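Local coordinates for DUF5642 domain-containing protein (Mycobacterium smegmatis, PDB 4TMD), which is of unknown function but belongs to the DUF5642 family of the Mog1p/PsbP clan, and is probably exported as a lipoprotein, at residues E43-E48 and V104-T109. Sequence-based numbering, arbitrary orientation.
Sequences EGVKFE and VKFLGT
V45, just before strand 46-48, lays CG1 against the backbone of G108, 3.8 Å from its CA, where the absence of a side chain lets the two chains come close. Its CB lies near the F106 ring, and its CA-H makes a C-H...O contact with L107 O. That same carbonyl accepts K46 N at 2.8 Å in a nearly straight bond (170°), and L107 N donates back to K46 O (3.0 Å). The K46 side chain runs away from the partner strand and bends at its end, where NZ makes a weak bond to F47 O. F47 and F106 lie side by side: CD1 of F47 sits 3.4 Å from F106 CB. With CG of F106 set between its backbone N and carbonyl carbon (chi1 64°), the ring swings away from strand 46-48; L41 touches both phenylalanines, and helix 53-56 packs on F47. E48 closes the pairing through N to K105 O (2.9 Å) and K105 N to E48 O, while E48 OE1 stays 4.8 Å from K105 NZ, too far for a salt bridge. The alternation of hydrogen-bonded pairs (K46-L107, E48-K105) with the non-hydrogen-bonded pair F47-F106 is that of an antiparallel sheet, and strand 46-48 forms one of its outer edges in this chain.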
ATOM      1  N   GLU A  43      12.009   5.694 -16.638  1.00 45.37           N
ATOM      2  CA  GLU A  43      11.913   6.944 -17.390  1.00 52.81           C
ATOM      3  C   GLU A  43      11.504   6.707 -18.848  1.00 51.02           C
ATOM      4  O   GLU A  43      11.680   5.612 -19.391  1.00 51.34           O
ATOM      5  CB  GLU A  43      13.240   7.700 -17.342  0.70 57.88           C
ATOM      6  CG  GLU A  43      13.464   8.478 -16.063  1.00 55.56           C
ATOM      7  CD  GLU A  43      14.819   9.155 -16.035  0.88 65.79           C
ATOM      8  OE1 GLU A  43      15.824   8.489 -16.363  0.47 70.93           O
ATOM      9  OE2 GLU A  43      14.881  10.354 -15.697  1.00 63.50           O
ATOM     10  N   GLY A  44      10.944   7.734 -19.477  1.00 42.92           N
ATOM     11  CA  GLY A  44      10.600   7.649 -20.885  1.00 52.48           C
ATOM     12  C   GLY A  44       9.320   6.894 -21.196  1.00 53.35           C
ATOM     13  O   GLY A  44       8.903   6.814 -22.357  1.00 45.13           O
ATOM     14  N   VAL A  45       8.690   6.332 -20.169  1.00 51.14           N
ATOM     15  CA  VAL A  45       7.403   5.681 -20.360  1.00 42.86           C
ATOM     16  C   VAL A  45       6.345   6.748 -20.621  1.00 31.96           C
ATOM     17  O   VAL A  45       6.422   7.868 -20.103  1.00 37.30           O
ATOM     18  CB  VAL A  45       6.994   4.816 -19.147  1.00 47.56           C
ATOM     19  CG1 VAL A  45       8.016   3.701 -18.909  1.00 34.90           C
ATOM     20  CG2 VAL A  45       6.833   5.676 -17.914  1.00 38.83           C
ATOM     21  N   LYS A  46       5.369   6.403 -21.448  1.00 31.61           N
ATOM     22  CA  LYS A  46       4.343   7.354 -21.845  1.00 38.81           C
ATOM     23  C   LYS A  46       3.016   6.980 -21.182  1.00 33.64           C
ATOM     24  O   LYS A  46       2.725   5.800 -21.008  1.00 30.15           O
ATOM     25  CB  LYS A  46       4.219   7.394 -23.374  1.00 34.62           C
ATOM     26  CG  LYS A  46       2.904   7.970 -23.861  1.00 49.12           C
ATOM     27  CD  LYS A  46       2.878   8.252 -25.351  1.00 56.95           C
ATOM     28  CE  LYS A  46       1.478   8.719 -25.748  1.00 70.32           C
ATOM     29  NZ  LYS A  46       0.808   9.493 -24.638  1.00 52.67           N
ATOM     30  N   PHE A  47       2.221   7.978 -20.808  1.00 33.10           N
ATOM     31  CA  PHE A  47       1.009   7.736 -20.024  1.00 32.09           C
ATOM     32  C   PHE A  47      -0.282   7.999 -20.781  1.00 34.15           C
ATOM     33  O   PHE A  47      -0.344   8.859 -21.652  1.00 33.04           O
ATOM     34  CB  PHE A  47       1.022   8.597 -18.758  1.00 21.99           C
ATOM     35  CG  PHE A  47       2.129   8.261 -17.813  1.00 29.87           C
ATOM     36  CD1 PHE A  47       2.045   7.140 -17.000  1.00 36.23           C
ATOM     37  CD2 PHE A  47       3.250   9.055 -17.730  1.00 37.55           C
ATOM     38  CE1 PHE A  47       3.063   6.818 -16.131  1.00 27.04           C
ATOM     39  CE2 PHE A  47       4.268   8.743 -16.855  1.00 35.15           C
ATOM     40  CZ  PHE A  47       4.174   7.622 -16.054  1.00 38.42           C
ATOM     41  N   GLU A  48      -1.320   7.257 -20.419  1.00 23.71           N
ATOM     42  CA  GLU A  48      -2.642   7.429 -20.987  1.00 29.31           C
ATOM     43  C   GLU A  48      -3.694   7.144 -19.923  1.00 38.04           C
ATOM     44  O   GLU A  48      -3.741   6.041 -19.392  1.00 32.16           O
ATOM     45  CB  GLU A  48      -2.842   6.501 -22.182  1.00 37.33           C
ATOM     46  CG  GLU A  48      -4.266   6.482 -22.726  1.00 42.37           C
ATOM     47  CD  GLU A  48      -4.435   5.503 -23.879  1.00 67.52           C
ATOM     48  OE1 GLU A  48      -4.596   4.291 -23.608  1.00 66.77           O
ATOM     49  OE2 GLU A  48      -4.397   5.941 -25.052  1.00 70.49           O
ATOM     50  N   VAL A 104      -5.079   4.462 -15.259  1.00 19.63           N
ATOM     51  CA  VAL A 104      -3.936   4.980 -15.996  1.00 21.77           C
ATOM     52  C   VAL A 104      -3.084   3.854 -16.560  1.00 23.86           C
ATOM     53  O   VAL A 104      -2.639   2.974 -15.821  1.00 22.77           O
ATOM     54  CB  VAL A 104      -3.037   5.848 -15.122  1.00 22.56           C
ATOM     55  CG1 VAL A 104      -2.050   6.595 -16.001  1.00 26.94           C
ATOM     56  CG2 VAL A 104      -3.875   6.816 -14.295  1.00 32.06           C
ATOM     57  N   LYS A 105      -2.845   3.893 -17.863  1.00 23.97           N
ATOM     58  CA  LYS A 105      -1.941   2.944 -18.506  1.00 25.00           C
ATOM     59  C   LYS A 105      -0.619   3.630 -18.830  1.00 28.95           C
ATOM     60  O   LYS A 105      -0.573   4.849 -18.995  1.00 25.41           O
ATOM     61  CB  LYS A 105      -2.553   2.379 -19.783  1.00 31.83           C
ATOM     62  CG  LYS A 105      -3.874   1.665 -19.608  1.00 27.78           C
ATOM     63  CD  LYS A 105      -4.234   0.987 -20.912  1.00 32.99           C
ATOM     64  CE  LYS A 105      -5.665   0.525 -20.917  1.00 40.62           C
ATOM     65  NZ  LYS A 105      -5.985  -0.102 -22.221  1.00 55.29           N
ATOM     66  N   PHE A 106       0.458   2.859 -18.901  1.00 25.91           N
ATOM     67  CA  PHE A 106       1.735   3.420 -19.320  1.00 31.28           C
ATOM     68  C   PHE A 106       2.533   2.408 -20.129  1.00 31.34           C
ATOM     69  O   PHE A 106       2.357   1.203 -19.985  1.00 21.54           O
ATOM     70  CB  PHE A 106       2.547   3.916 -18.120  1.00 26.15           C
ATOM     71  CG  PHE A 106       2.949   2.834 -17.159  1.00 31.19           C
ATOM     72  CD1 PHE A 106       4.170   2.180 -17.302  1.00 35.23           C
ATOM     73  CD2 PHE A 106       2.116   2.478 -16.105  1.00 35.04           C
ATOM     74  CE1 PHE A 106       4.549   1.185 -16.422  1.00 38.61           C
ATOM     75  CE2 PHE A 106       2.488   1.482 -15.214  1.00 35.57           C
ATOM     76  CZ  PHE A 106       3.708   0.837 -15.372  1.00 41.61           C
ATOM     77  N   LEU A 107       3.408   2.909 -20.993  1.00 29.89           N
ATOM     78  CA  LEU A 107       4.137   2.049 -21.898  1.00 25.03           C
ATOM     79  C   LEU A 107       5.492   2.659 -22.210  1.00 33.61           C
ATOM     80  O   LEU A 107       5.587   3.852 -22.495  1.00 32.16           O
ATOM     81  CB  LEU A 107       3.327   1.828 -23.174  1.00 24.01           C
ATOM     82  CG  LEU A 107       4.030   1.171 -24.355  1.00 22.89           C
ATOM     83  CD1 LEU A 107       4.188  -0.313 -24.116  1.00 27.21           C
ATOM     84  CD2 LEU A 107       3.235   1.432 -25.626  1.00 29.81           C
ATOM     85  N   GLY A 108       6.534   1.838 -22.113  1.00 30.54           N
ATOM     86  CA  GLY A 108       7.897   2.252 -22.387  1.00 34.81           C
ATOM     87  C   GLY A 108       8.618   1.019 -22.868  1.00 41.98           C
ATOM     88  O   GLY A 108       7.988  -0.025 -23.003  1.00 42.29           O
ATOM     89  N   THR A 109       9.918   1.117 -23.130  1.00 48.10           N
ATOM     90  CA  THR A 109      10.667  -0.048 -23.604  1.00 43.34           C
ATOM     91  C   THR A 109      10.913  -1.050 -22.467  1.00 45.29           C
ATOM     92  O   THR A 109      10.743  -2.252 -22.624  1.00 48.52           O
ATOM     93  CB  THR A 109      12.021   0.356 -24.248  1.00 48.33           C
ATOM     94  OG1 THR A 109      12.688   1.317 -23.418  1.00 46.57           O
ATOM     95  CG2 THR A 109      11.797   0.955 -25.637  1.00 40.19           C
TER